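Local coordinates for glycosyl hydrolase family 2, TIM barrel domain protein (Faecalibacterium prausnitzii A2-165, PDB 6ED2) that acts as a beta-glucuronidase of glycosyl hydrolase family 2, probably releasing glucuronic acid from glucuronide conjugates in the human gut, at residues 100-103 with 104-107; 122-126 with 127-131; 565-568 with 569-573; 513-516 with 517-521; 335-338 with 339-343. All blocks are in the same frame, centred on the assembly; numbering follows the deposited sequence.

Contact 1 of 5, residues 100-103 with 104-107; sequences FVPA and EWSG
Pro-102 lies against the indole of Trp-105. CD of the proline sits over one face of the indole, 3.8 Å from the centroid of the six-membered ring of Trp-105 and 21° off the normal: a CH-pi contact offset toward the rim. CG follows it, with Pro-102 CG 3.9 Å from Trp-105 CE2. Trp-105 carries CG beside its own backbone N and anti to the carbonyl carbon (chi1 -80°), which swings the indole back toward the proline that precedes it. Val-101 joins obliquely, its CG1 4.2 Å from Trp-105 CE3. Another part of the pyrrolidine ring meets Glu-104, whose OE2 is 3.2 Å from Pro-102 CB. CG of Glu-104 stands between the backbone N and the carbonyl carbon (chi1 67°) and the chain bends again at chi2, folding the carboxylate over Pro-102. The charge of that carboxylate is answered across the subunit boundary, where OE2 makes a salt bridge with NE of Arg-38 of the second subunit.

Two backbone bonds hold the turn beneath these side chains: Trp-105 N donates to Pro-102 O at 3.2 Å and Ser-106 N to Ala-103 O at 3.1 Å. Ala-103 N is held in turn by OD1 of Asn-151. Farther out, Trp-105 packs on Ile-40 of strand 38-51 and on Leu-202 and Ala-204 of strand 200-205, so the indole is buried. Successive i to i+3 bonds are the mark of a 3-10 turn, here one that follows strand 92-101 and leads toward strand 109-114 in the beta-sandwich sugar-binding domain of family 2 glycosidases.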
loop_
_atom_site.group_PDB
_atom_site.type_symbol
_atom_site.label_atom_id
_atom_site.label_comp_id
_atom_site.label_asym_id
_atom_site.label_seq_id
_atom_site.Cartn_x
_atom_site.Cartn_y
_atom_site.Cartn_z
ATOM N N PHE A 100 32.260 -31.253 17.203
ATOM C CA PHE A 100 32.904 -32.523 17.442
ATOM C C PHE A 100 34.176 -32.565 16.627
ATOM O O PHE A 100 34.165 -32.229 15.440
ATOM C CB PHE A 100 31.999 -33.691 17.050
ATOM C CG PHE A 100 32.534 -35.025 17.488
ATOM C CD1 PHE A 100 32.343 -35.465 18.788
ATOM C CD2 PHE A 100 33.265 -35.816 16.610
ATOM C CE1 PHE A 100 32.842 -36.694 19.197
ATOM C CE2 PHE A 100 33.768 -37.043 17.011
ATOM C CZ PHE A 100 33.552 -37.486 18.302
ATOM N N VAL A 101 35.257 -32.995 17.254
ATOM C CA VAL A 101 36.518 -33.199 16.551
ATOM C C VAL A 101 36.750 -34.701 16.453
ATOM O O VAL A 101 36.941 -35.358 17.481
ATOM C CB VAL A 101 37.687 -32.505 17.264
ATOM C CG1 VAL A 101 38.990 -32.827 16.547
ATOM C CG2 VAL A 101 37.450 -31.000 17.332
ATOM N N PRO A 102 36.748 -35.277 15.258
ATOM C CA PRO A 102 36.947 -36.725 15.136
ATOM C C PRO A 102 38.318 -37.144 15.641
ATOM O O PRO A 102 39.293 -36.391 15.573
ATOM C CB PRO A 102 36.810 -36.978 13.630
ATOM C CG PRO A 102 36.095 -35.773 13.088
ATOM C CD PRO A 102 36.478 -34.625 13.967
ATOM N N ALA A 103 38.383 -38.374 16.150
ATOM C CA ALA A 103 39.666 -38.948 16.537
ATOM C C ALA A 103 40.652 -38.928 15.376
ATOM O O ALA A 103 41.833 -38.621 15.561
ATOM C CB ALA A 103 39.469 -40.379 17.033
ATOM N N GLU A 104 40.183 -39.257 14.174
ATOM C CA GLU A 104 40.989 -39.396 12.976
ATOM C C GLU A 104 41.447 -38.045 12.388
ATOM O O GLU A 104 42.040 -38.041 11.302
ATOM C CB GLU A 104 40.219 -40.196 11.921
ATOM C CG GLU A 104 38.988 -39.497 11.348
ATOM C CD GLU A 104 37.676 -39.817 12.093
ATOM O OE1 GLU A 104 37.705 -40.462 13.179
ATOM O OE2 GLU A 104 36.611 -39.407 11.566
ATOM N N TRP A 105 41.183 -36.927 13.065
ATOM C CA TRP A 105 41.789 -35.647 12.734
ATOM C C TRP A 105 43.098 -35.404 13.477
ATOM O O TRP A 105 43.784 -34.415 13.184
ATOM C CB TRP A 105 40.803 -34.511 13.029
ATOM C CG TRP A 105 39.801 -34.366 11.946
ATOM C CD1 TRP A 105 39.554 -35.252 10.944
ATOM C CD2 TRP A 105 38.918 -33.262 11.733
ATOM N NE1 TRP A 105 38.576 -34.768 10.116
ATOM C CE2 TRP A 105 38.157 -33.555 10.589
ATOM C CE3 TRP A 105 38.700 -32.051 12.400
ATOM C CZ2 TRP A 105 37.200 -32.680 10.088
ATOM C CZ3 TRP A 105 37.750 -31.191 11.909
ATOM C CH2 TRP A 105 37.005 -31.510 10.765
ATOM N N SER A 106 43.454 -36.271 14.426
ATOM C CA SER A 106 44.723 -36.164 15.140
ATOM C C SER A 106 45.885 -36.053 14.161
ATOM O O SER A 106 45.974 -36.814 13.196
ATOM C CB SER A 106 44.915 -37.388 16.042
ATOM O OG SER A 106 45.671 -37.063 17.192
ATOM N N GLY A 107 46.774 -35.090 14.402
ATOM C CA GLY A 107 47.880 -34.838 13.505
ATOM C C GLY A 107 47.630 -33.759 12.469
ATOM O O GLY A 107 48.591 -33.226 11.904
#

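Contact 2 of 5, residues 122-126 with 127-131; sequences RVFVN and GVEVA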
loop_
_atom_site.group_PDB
_atom_site.type_symbol
_atom_site.label_atom_id
_atom_site.label_comp_id
_atom_site.label_asym_id
_atom_site.label_seq_id
_atom_site.Cartn_x
_atom_site.Cartn_y
_atom_site.Cartn_z
ATOM N N ARG A 122 35.996 -11.968 20.476
ATOM C CA ARG A 122 36.946 -12.770 21.240
ATOM C C ARG A 122 36.420 -14.198 21.255
ATOM O O ARG A 122 35.290 -14.444 21.694
ATOM C CB ARG A 122 37.118 -12.233 22.664
ATOM C CG ARG A 122 37.683 -10.812 22.705
ATOM C CD ARG A 122 37.676 -10.230 24.093
ATOM N NE ARG A 122 38.466 -11.027 25.028
ATOM C CZ ARG A 122 38.452 -10.826 26.342
ATOM N NH1 ARG A 122 37.691 -9.857 26.853
ATOM N NH2 ARG A 122 39.189 -11.584 27.145
ATOM N N VAL A 123 37.226 -15.131 20.763
ATOM C CA VAL A 123 36.808 -16.514 20.585
ATOM C C VAL A 123 37.458 -17.377 21.660
ATOM O O VAL A 123 38.675 -17.309 21.877
ATOM C CB VAL A 123 37.157 -17.015 19.176
ATOM C CG1 VAL A 123 36.808 -18.496 19.019
ATOM C CG2 VAL A 123 36.433 -16.161 18.146
ATOM N N PHE A 124 36.642 -18.186 22.328
ATOM C CA PHE A 124 37.090 -19.149 23.318
ATOM C C PHE A 124 36.697 -20.549 22.867
ATOM O O PHE A 124 35.591 -20.761 22.359
ATOM C CB PHE A 124 36.477 -18.862 24.692
ATOM C CG PHE A 124 36.718 -17.466 25.183
ATOM C CD1 PHE A 124 37.715 -17.208 26.108
ATOM C CD2 PHE A 124 35.943 -16.402 24.724
ATOM C CE1 PHE A 124 37.941 -15.915 26.564
ATOM C CE2 PHE A 124 36.174 -15.107 25.171
ATOM C CZ PHE A 124 37.175 -14.870 26.092
ATOM N N VAL A 125 37.612 -21.496 23.038
ATOM C CA VAL A 125 37.321 -22.907 22.853
ATOM C C VAL A 125 37.630 -23.617 24.169
ATOM O O VAL A 125 38.733 -23.482 24.713
ATOM C CB VAL A 125 38.103 -23.497 21.674
ATOM C CG1 VAL A 125 38.057 -25.020 21.692
ATOM C CG2 VAL A 125 37.514 -22.971 20.380
ATOM N N ASN A 126 36.637 -24.329 24.704
ATOM C CA ASN A 126 36.748 -24.961 26.021
ATOM C C ASN A 126 37.260 -23.977 27.062
ATOM O O ASN A 126 38.127 -24.297 27.872
ATOM C CB ASN A 126 37.640 -26.202 25.964
ATOM C CG ASN A 126 37.135 -27.224 24.965
ATOM O OD1 ASN A 126 35.917 -27.410 24.818
ATOM N ND2 ASN A 126 38.057 -27.866 24.245
ATOM N N GLY A 127 36.739 -22.757 27.023
ATOM C CA GLY A 127 37.077 -21.768 28.016
ATOM C C GLY A 127 38.379 -21.017 27.803
ATOM O O GLY A 127 38.653 -20.091 28.569
ATOM N N VAL A 128 39.194 -21.357 26.802
ATOM C CA VAL A 128 40.470 -20.679 26.608
ATOM C C VAL A 128 40.405 -19.803 25.357
ATOM O O VAL A 128 39.951 -20.246 24.290
ATOM C CB VAL A 128 41.660 -21.667 26.574
ATOM C CG1 VAL A 128 41.282 -23.037 27.134
ATOM C CG2 VAL A 128 42.286 -21.782 25.210
ATOM N N GLU A 129 40.856 -18.548 25.505
ATOM C CA GLU A 129 40.830 -17.565 24.425
ATOM C C GLU A 129 41.835 -17.931 23.346
ATOM O O GLU A 129 43.005 -18.177 23.641
ATOM C CB GLU A 129 41.126 -16.168 24.979
ATOM C CG GLU A 129 40.794 -15.019 24.017
ATOM C CD GLU A 129 40.624 -13.672 24.727
ATOM O OE1 GLU A 129 40.702 -13.627 25.975
ATOM O OE2 GLU A 129 40.398 -12.657 24.034
ATOM N N VAL A 130 41.381 -17.960 22.089
ATOM C CA VAL A 130 42.187 -18.477 20.986
ATOM C C VAL A 130 42.242 -17.510 19.806
ATOM O O VAL A 130 42.982 -17.747 18.841
ATOM C CB VAL A 130 41.657 -19.845 20.497
ATOM C CG1 VAL A 130 41.957 -20.944 21.504
ATOM C CG2 VAL A 130 40.170 -19.764 20.179
ATOM N N ALA A 131 41.434 -16.449 19.830
ATOM C CA ALA A 131 41.520 -15.461 18.759
ATOM C C ALA A 131 40.846 -14.170 19.192
ATOM O O ALA A 131 39.959 -14.166 20.054
ATOM C CB ALA A 131 40.901 -15.947 17.447
#
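Arg-122 grips the carboxylate of Glu-129 side-on with two nitrogens, one to each oxygen. NE donates to Glu-129 OE2 at 2.7 Å, and NH2 donates almost straight (176°) to Glu-129 OE1 at 2.8 Å. Both oxygens lie close to the guanidinium plane, yet the two planes are twisted 31° apart, and OE2 is met from above the carboxylate plane. Glu-129 runs out extended, CG anti to its backbone N (chi1 -166°), and passes over one face of the Phe-124 ring; Glu-129 CB is 3.6 Å from Phe-124 CE1. The carboxylate thus bridges ring and guanidinium, with OE2 also taking a bond from NE2 of Gln-132. An alanine in place of Arg-122 is likely to leave the Glu-129 carboxylate without its counter-charge and more able to turn above the phenyl ring. The backbone beneath is a two-residue beta hairpin: Asn-126 and Gly-127 form the corners of a type I' turn closed by Val-128 N to Val-125 O. Farther along lies a classic bulge, where Val-130 and Ala-131 both face Val-123: Val-130 N donates to Val-123 O at 2.8 Å, and Val-123 N to Ala-131 O at 3.0 Å. On the face away from Phe-124, CG2 of Val-130 approaches Val-123 CG1 to 3.8 Å and Val-125 CG2 to 4.2 Å. Phe-114 and Leu-112 of strand 109-114 pack on Val-123 and Val-125, respectively.

Contact 3 of 5, residues 565-568 with 569-573; sequences HAVF and DHYDF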
loop_
_atom_site.group_PDB
_atom_site.type_symbol
_atom_site.label_atom_id
_atom_site.label_comp_id
_atom_site.label_asym_id
_atom_site.label_seq_id
_atom_site.Cartn_x
_atom_site.Cartn_y
_atom_site.Cartn_z
ATOM N N HIS A 565 20.147 11.365 -15.998
ATOM C CA HIS A 565 20.859 10.661 -17.059
ATOM C C HIS A 565 21.187 11.587 -18.221
ATOM O O HIS A 565 22.206 11.397 -18.893
ATOM C CB HIS A 565 20.038 9.458 -17.543
ATOM C CG HIS A 565 19.915 8.370 -16.520
ATOM N ND1 HIS A 565 18.812 7.552 -16.426
ATOM C CD2 HIS A 565 20.760 7.975 -15.536
ATOM C CE1 HIS A 565 18.985 6.697 -15.434
ATOM N NE2 HIS A 565 20.159 6.934 -14.875
ATOM N N ALA A 566 20.338 12.588 -18.473
ATOM C CA ALA A 566 20.653 13.574 -19.498
ATOM C C ALA A 566 21.914 14.348 -19.135
ATOM O O ALA A 566 22.750 14.623 -20.000
ATOM C CB ALA A 566 19.469 14.517 -19.709
ATOM N N VAL A 567 22.083 14.684 -17.855
ATOM C CA VAL A 567 23.349 15.259 -17.411
ATOM C C VAL A 567 24.494 14.281 -17.661
ATOM O O VAL A 567 25.488 14.636 -18.312
ATOM C CB VAL A 567 23.269 15.678 -15.936
ATOM C CG1 VAL A 567 24.606 16.231 -15.492
ATOM C CG2 VAL A 567 22.156 16.722 -15.743
ATOM N N PHE A 568 24.363 13.032 -17.164
ATOM C CA PHE A 568 25.405 12.021 -17.369
ATOM C C PHE A 568 25.807 11.974 -18.828
ATOM O O PHE A 568 26.995 11.999 -19.172
ATOM C CB PHE A 568 24.935 10.603 -16.980
ATOM C CG PHE A 568 24.704 10.365 -15.500
ATOM C CD1 PHE A 568 24.835 11.374 -14.560
ATOM C CD2 PHE A 568 24.315 9.099 -15.070
ATOM C CE1 PHE A 568 24.612 11.129 -13.220
ATOM C CE2 PHE A 568 24.078 8.840 -13.727
ATOM C CZ PHE A 568 24.225 9.854 -12.794
ATOM N N ASP A 569 24.806 11.870 -19.704
ATOM C CA ASP A 569 25.045 11.593 -21.110
ATOM C C ASP A 569 25.693 12.773 -21.819
ATOM O O ASP A 569 26.261 12.599 -22.900
ATOM C CB ASP A 569 23.726 11.198 -21.783
ATOM C CG ASP A 569 23.215 9.821 -21.310
ATOM O OD1 ASP A 569 24.016 9.079 -20.686
ATOM O OD2 ASP A 569 22.028 9.477 -21.571
ATOM N N HIS A 570 25.642 13.956 -21.215
ATOM C CA HIS A 570 26.233 15.145 -21.808
ATOM C C HIS A 570 27.763 15.126 -21.806
ATOM O O HIS A 570 28.365 15.785 -22.655
ATOM C CB HIS A 570 25.734 16.382 -21.062
ATOM C CG HIS A 570 26.131 17.669 -21.706
ATOM N ND1 HIS A 570 25.654 18.063 -22.937
ATOM C CD2 HIS A 570 26.979 18.645 -21.300
ATOM C CE1 HIS A 570 26.182 19.233 -23.255
ATOM N NE2 HIS A 570 26.989 19.607 -22.279
ATOM N N TYR A 571 28.406 14.392 -20.893
ATOM C CA TYR A 571 29.844 14.521 -20.641
ATOM C C TYR A 571 30.576 13.248 -21.047
ATOM O O TYR A 571 30.276 12.166 -20.533
ATOM C CB TYR A 571 30.105 14.836 -19.165
ATOM C CG TYR A 571 29.532 16.161 -18.726
ATOM C CD1 TYR A 571 30.270 17.340 -18.862
ATOM C CD2 TYR A 571 28.244 16.247 -18.194
ATOM C CE1 TYR A 571 29.743 18.564 -18.473
ATOM C CE2 TYR A 571 27.707 17.470 -17.797
ATOM C CZ TYR A 571 28.464 18.624 -17.939
ATOM O OH TYR A 571 27.945 19.839 -17.544
ATOM N N ASP A 572 31.560 13.381 -21.941
ATOM C CA ASP A 572 32.270 12.217 -22.463
ATOM C C ASP A 572 33.061 11.489 -21.379
ATOM O O ASP A 572 33.366 10.301 -21.536
ATOM C CB ASP A 572 33.202 12.633 -23.622
ATOM C CG ASP A 572 34.559 13.229 -23.137
ATOM O OD1 ASP A 572 34.568 14.213 -22.342
ATOM O OD2 ASP A 572 35.631 12.710 -23.556
ATOM N N PHE A 573 33.390 12.167 -20.283
ATOM C CA PHE A 573 34.192 11.537 -19.244
ATOM C C PHE A 573 33.363 10.713 -18.262
ATOM O O PHE A 573 33.948 9.964 -17.471
ATOM C CB PHE A 573 35.012 12.587 -18.484
ATOM C CG PHE A 573 34.198 13.732 -17.913
ATOM C CD1 PHE A 573 33.464 13.579 -16.741
ATOM C CD2 PHE A 573 34.193 14.974 -18.538
ATOM C CE1 PHE A 573 32.738 14.627 -16.202
ATOM C CE2 PHE A 573 33.459 16.029 -18.012
ATOM C CZ PHE A 573 32.735 15.860 -16.840
#
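Val-567 and Tyr-571 lie side by side, four residues apart at the end of helix 554-570 and pointing the same way. Val-567 O lies near the plane of the Tyr-571 ring at its edge, 3.2 Å from CD2 of Tyr-571, while CE2 of the tyrosine is 4.1 Å from Val-567 CG1. Tyr-571 holds CG beside its own N (chi1 -63°), setting the ring beside Val-567, with its OH bonded to His-516 and Asp-520 of helix 508-525. His-570 takes the other course, CG anti to the backbone N (chi1 -172°), and its CD2 rests over the rim of one face of the Tyr-571 ring. Asp-569 has CG anti to its carbonyl carbon, which brings the carboxylate back beside the preceding turn: Asp-569 CG lies 3.1 Å from His-565 O, the same oxygen that receives Asp-569 N at 2.8 Å. Phe-568 sends its ring inward, stacked on Phe-533 and edge-to-face with Tyr-536.

The backbone bonding changes along the segment. His-570 N reaches Ala-566 O only weakly and Val-567 O at 3.0 Å; Tyr-571 N goes to Phe-568 O at 3.3 Å, so i to i+4 pairing gives way to i to i+3 as the helix runs out. The carboxylate of Asp-569 faces a carbonyl oxygen, an acceptor that cannot bond to it, and its salt bridge to Arg-618 of helix 610-621 probably offsets the resulting electrostatic cost.

Contact 4 of 5, residues 513-516 with 517-521; sequences AAFH and HEMDG
Met-519 N donates to Phe-515 O at 2.9 Å, and His-517 N to Ala-513 O, also at 2.9 Å. Asp-520 N to His-516 O (3.0 Å) and Glu-518 N to Ala-514 O (3.1 Å) complete four successive i to i+4 bonds of a regular alpha helix. The carboxylate of Glu-518 is held by three partners. Its chain is extended and the carboxylate is buried: OE2 pairs with Arg-496 in a salt bridge and takes a bond from Trp-522 NE1, while OE1 bonds to the hydroxyl of Tyr-498. Three partners on two oxygens leave the group little freedom to rotate.

Packing along the helix is led by a Met-aromatic contact. Phe-515 swings CG away from its own N (chi1 -165°), and Met-519 holds CG beside its own N (chi1 -67°); the two side chains then lie side by side, pointing the same way. Met-519 SD is 3.7 Å from Phe-515 CE1 and 4.9 Å from the Phe-515 ring centroid, 68° off the normal, an oblique approach. CG of Met-519 comes equally near, 3.7 Å from CE1 of Phe-515. The pair faces helix 554-570 and strand 531-535: Phe-515 stacks on Tyr-498 and packs against Thr-564, Val-567 and Phe-568 of helix 554-570, while Met-519 reaches Leu-531 and Phe-533 of barrel strand 531-535.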
loop_
_atom_site.group_PDB
_atom_site.type_symbol
_atom_site.label_atom_id
_atom_site.label_comp_id
_atom_site.label_asym_id
_atom_site.label_seq_id
_atom_site.Cartn_x
_atom_site.Cartn_y
_atom_site.Cartn_z
ATOM N N ALA A 513 20.630 22.718 -13.698
ATOM C CA ALA A 513 21.660 23.715 -14.004
ATOM C C ALA A 513 22.758 23.727 -12.943
ATOM O O ALA A 513 23.939 23.890 -13.268
ATOM C CB ALA A 513 21.040 25.112 -14.147
ATOM N N ALA A 514 22.394 23.567 -11.669
ATOM C CA ALA A 514 23.422 23.460 -10.640
ATOM C C ALA A 514 24.288 22.233 -10.880
ATOM O O ALA A 514 25.496 22.250 -10.629
ATOM C CB ALA A 514 22.783 23.403 -9.247
ATOM N N PHE A 515 23.679 21.155 -11.361
ATOM C CA PHE A 515 24.409 19.921 -11.607
ATOM C C PHE A 515 25.405 20.115 -12.750
ATOM O O PHE A 515 26.592 19.806 -12.606
ATOM C CB PHE A 515 23.388 18.816 -11.892
ATOM C CG PHE A 515 23.915 17.407 -11.816
ATOM C CD1 PHE A 515 25.246 17.129 -11.564
ATOM C CD2 PHE A 515 23.040 16.336 -12.020
ATOM C CE1 PHE A 515 25.707 15.805 -11.528
ATOM C CE2 PHE A 515 23.488 15.021 -11.977
ATOM C CZ PHE A 515 24.830 14.755 -11.742
ATOM N N HIS A 516 24.939 20.663 -13.878
ATOM C CA HIS A 516 25.832 21.011 -14.982
ATOM C C HIS A 516 26.944 21.944 -14.527
ATOM O O HIS A 516 28.088 21.823 -14.979
ATOM C CB HIS A 516 25.047 21.673 -16.102
ATOM C CG HIS A 516 24.435 20.705 -17.055
ATOM N ND1 HIS A 516 25.190 19.864 -17.847
ATOM C CD2 HIS A 516 23.142 20.445 -17.352
ATOM C CE1 HIS A 516 24.384 19.132 -18.596
ATOM N NE2 HIS A 516 23.137 19.466 -18.318
ATOM N N HIS A 517 26.626 22.882 -13.637
ATOM C CA HIS A 517 27.647 23.789 -13.134
ATOM C C HIS A 517 28.771 23.017 -12.450
ATOM O O HIS A 517 29.948 23.217 -12.761
ATOM C CB HIS A 517 27.026 24.814 -12.181
ATOM C CG HIS A 517 28.023 25.770 -11.600
ATOM N ND1 HIS A 517 28.561 26.819 -12.320
ATOM C CD2 HIS A 517 28.608 25.813 -10.380
ATOM C CE1 HIS A 517 29.412 27.481 -11.558
ATOM N NE2 HIS A 517 29.460 26.890 -10.377
ATOM N N GLU A 518 28.430 22.102 -11.536
ATOM C CA GLU A 518 29.478 21.333 -10.861
ATOM C C GLU A 518 30.219 20.421 -11.833
ATOM O O GLU A 518 31.439 20.261 -11.731
ATOM C CB GLU A 518 28.908 20.509 -9.698
ATOM C CG GLU A 518 30.015 19.969 -8.770
ATOM C CD GLU A 518 29.544 18.935 -7.738
ATOM O OE1 GLU A 518 28.347 18.943 -7.377
ATOM O OE2 GLU A 518 30.387 18.125 -7.270
ATOM N N MET A 519 29.506 19.809 -12.779
ATOM C CA MET A 519 30.179 18.922 -13.718
ATOM C C MET A 519 31.200 19.676 -14.562
ATOM O O MET A 519 32.249 19.114 -14.907
ATOM C CB MET A 519 29.159 18.216 -14.615
ATOM C CG MET A 519 28.258 17.235 -13.865
ATOM S SD MET A 519 29.189 16.149 -12.752
ATOM C CE MET A 519 29.933 15.058 -13.940
ATOM N N ASP A 520 30.920 20.940 -14.909
ATOM C CA ASP A 520 31.924 21.732 -15.619
ATOM C C ASP A 520 33.187 21.883 -14.783
ATOM O O ASP A 520 34.289 21.892 -15.335
ATOM C CB ASP A 520 31.372 23.111 -15.999
ATOM C CG ASP A 520 30.173 23.034 -16.961
ATOM O OD1 ASP A 520 30.059 22.055 -17.746
ATOM O OD2 ASP A 520 29.337 23.971 -16.933
ATOM N N GLY A 521 33.044 21.989 -13.457
ATOM C CA GLY A 521 34.206 21.969 -12.580
ATOM C C GLY A 521 34.961 20.651 -12.629
ATOM O O GLY A 521 36.189 20.634 -12.762
#

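Contact 5 of 5, residues 335-338 with 339-343; sequences PTVK and RDFEL
Arg-339, Asp-340, Phe-341 and Glu-342 donate their backbone N to Pro-335, Thr-336, Val-337 and Lys-338 O, respectively, in regular alpha-helical i to i+4 fashion. Lys-338 and Glu-342 form a weak salt bridge, Lys-338 NZ to Glu-342 OE2 at 3.4 Å, and two waters each span the same two atoms, the second only weakly on the Glu-342 side; the first is 2.6 Å from NZ of Lys-338 and 3.0 Å from OE2 of Glu-342. Lys-338 NZ also bonds to Ser-70 O of the second subunit, and Glu-342 OE2 pairs with Lys-345. Asp-340 lies alongside Thr-336, OD2 3.8 Å from Thr-336 CG2, its CG placed beside its own N (chi1 -70°). Its carboxylate joins Arg-321 through OD2 and Arg-606 through OD1; an asparagine here would probably deprive both arginines of this negative charge. Phe-341 turns a ring edge to the preceding turn, CD2 3.2 Å from Val-337 O, while its CE2 meets Val-337 CG1 at 3.9 Å. Helix 334-347 links strands 312-320 and 351-353 of the TIM barrel; Val-337 and Phe-341 pack on Met-366 of helix 361-370, and Arg-339 and Leu-343 meet Leu-547 of the third subunit.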
loop_
_atom_site.group_PDB
_atom_site.type_symbol
_atom_site.label_atom_id
_atom_site.label_comp_id
_atom_site.label_asym_id
_atom_site.label_seq_id
_atom_site.Cartn_x
_atom_site.Cartn_y
_atom_site.Cartn_z
ATOM N N PRO A 335 19.594 -18.052 -1.361
ATOM C CA PRO A 335 18.432 -17.810 -2.238
ATOM C C PRO A 335 18.266 -16.344 -2.589
ATOM O O PRO A 335 18.035 -16.017 -3.762
ATOM C CB PRO A 335 17.252 -18.366 -1.421
ATOM C CG PRO A 335 17.890 -19.488 -0.628
ATOM C CD PRO A 335 19.227 -18.876 -0.195
ATOM N N THR A 336 18.409 -15.442 -1.609
ATOM C CA THR A 336 18.351 -14.011 -1.914
ATOM C C THR A 336 19.458 -13.609 -2.883
ATOM O O THR A 336 19.227 -12.813 -3.804
ATOM C CB THR A 336 18.456 -13.179 -0.635
ATOM O OG1 THR A 336 17.465 -13.600 0.304
ATOM C CG2 THR A 336 18.258 -11.709 -0.955
ATOM N N VAL A 337 20.665 -14.168 -2.699
ATOM C CA VAL A 337 21.785 -13.844 -3.583
ATOM C C VAL A 337 21.481 -14.269 -5.016
ATOM O O VAL A 337 21.703 -13.506 -5.971
ATOM C CB VAL A 337 23.084 -14.489 -3.064
ATOM C CG1 VAL A 337 24.206 -14.287 -4.068
ATOM C CG2 VAL A 337 23.474 -13.895 -1.693
ATOM N N LYS A 338 20.965 -15.492 -5.191
ATOM C CA LYS A 338 20.605 -15.957 -6.529
ATOM C C LYS A 338 19.551 -15.051 -7.148
ATOM O O LYS A 338 19.687 -14.607 -8.291
ATOM C CB LYS A 338 20.103 -17.402 -6.465
ATOM C CG LYS A 338 19.582 -17.958 -7.796
ATOM C CD LYS A 338 20.728 -18.287 -8.737
ATOM C CE LYS A 338 20.237 -18.547 -10.133
ATOM N NZ LYS A 338 21.351 -18.827 -11.059
ATOM N N ARG A 339 18.488 -14.763 -6.401
ATOM C CA ARG A 339 17.441 -13.880 -6.905
ATOM C C ARG A 339 18.007 -12.511 -7.281
ATOM O O ARG A 339 17.648 -11.946 -8.321
ATOM C CB ARG A 339 16.335 -13.751 -5.852
ATOM C CG ARG A 339 15.294 -12.679 -6.129
ATOM C CD ARG A 339 14.347 -13.073 -7.251
ATOM N NE ARG A 339 13.246 -12.113 -7.347
ATOM C CZ ARG A 339 12.329 -12.115 -8.310
ATOM N NH1 ARG A 339 12.378 -13.028 -9.270
ATOM N NH2 ARG A 339 11.363 -11.204 -8.314
ATOM N N ASP A 340 18.912 -11.970 -6.460
ATOM C CA ASP A 340 19.466 -10.642 -6.752
ATOM C C ASP A 340 20.240 -10.646 -8.070
ATOM O O ASP A 340 20.077 -9.741 -8.901
ATOM C CB ASP A 340 20.351 -10.163 -5.592
ATOM C CG ASP A 340 19.543 -9.814 -4.328
ATOM O OD1 ASP A 340 18.292 -9.902 -4.363
ATOM O OD2 ASP A 340 20.147 -9.451 -3.290
ATOM N N PHE A 341 21.046 -11.684 -8.308
ATOM C CA PHE A 341 21.732 -11.783 -9.594
ATOM C C PHE A 341 20.754 -11.987 -10.753
ATOM O O PHE A 341 20.934 -11.392 -11.829
ATOM C CB PHE A 341 22.790 -12.884 -9.534
ATOM C CG PHE A 341 24.093 -12.408 -8.928
ATOM C CD1 PHE A 341 25.106 -11.883 -9.738
ATOM C CD2 PHE A 341 24.283 -12.428 -7.550
ATOM C CE1 PHE A 341 26.297 -11.425 -9.185
ATOM C CE2 PHE A 341 25.473 -11.971 -6.987
ATOM C CZ PHE A 341 26.483 -11.467 -7.805
ATOM N N GLU A 342 19.712 -12.811 -10.565
ATOM C CA GLU A 342 18.702 -12.936 -11.614
ATOM C C GLU A 342 18.076 -11.576 -11.937
ATOM O O GLU A 342 17.829 -11.261 -13.108
ATOM C CB GLU A 342 17.624 -13.953 -11.214
ATOM C CG GLU A 342 18.127 -15.404 -11.146
ATOM C CD GLU A 342 18.864 -15.836 -12.416
ATOM O OE1 GLU A 342 18.193 -16.063 -13.453
ATOM O OE2 GLU A 342 20.120 -15.921 -12.385
ATOM N N LEU A 343 17.816 -10.764 -10.911
ATOM C CA LEU A 343 17.298 -9.412 -11.122
ATOM C C LEU A 343 18.331 -8.506 -11.795
ATOM O O LEU A 343 17.992 -7.724 -12.690
ATOM C CB LEU A 343 16.869 -8.801 -9.788
ATOM C CG LEU A 343 15.652 -9.421 -9.092
ATOM C CD1 LEU A 343 15.474 -8.819 -7.708
ATOM C CD2 LEU A 343 14.401 -9.213 -9.947
HETATM O O HOH W 1 22.635 -16.518 -10.959
HETATM O O HOH W 2 20.111 -18.761 -13.579
#

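Overall arrangement
Contacts 1 and 2 both reach the same sheet of the sugar-binding domain, centres about 19 Å apart, without touching. Contacts 3, 4 and 5 lie in the TIM-barrel domain. Contacts 3 and 4 lie on neighbouring helices, 554-570 and 508-525, and touch, with centres about 11 Å apart: Tyr-571 CZ is 3.4 Å from Met-519 CB, and Phe-573 CE1 is 3.6 Å from Met-519 CE. Contact 5 stands apart, its centre about 30 Å from that of contact 3 and 38 Å from that of contact 1; contacts 1 and 5 both touch the second subunit. All five lie away from the magnesium site at Thr-239 and Glu-241.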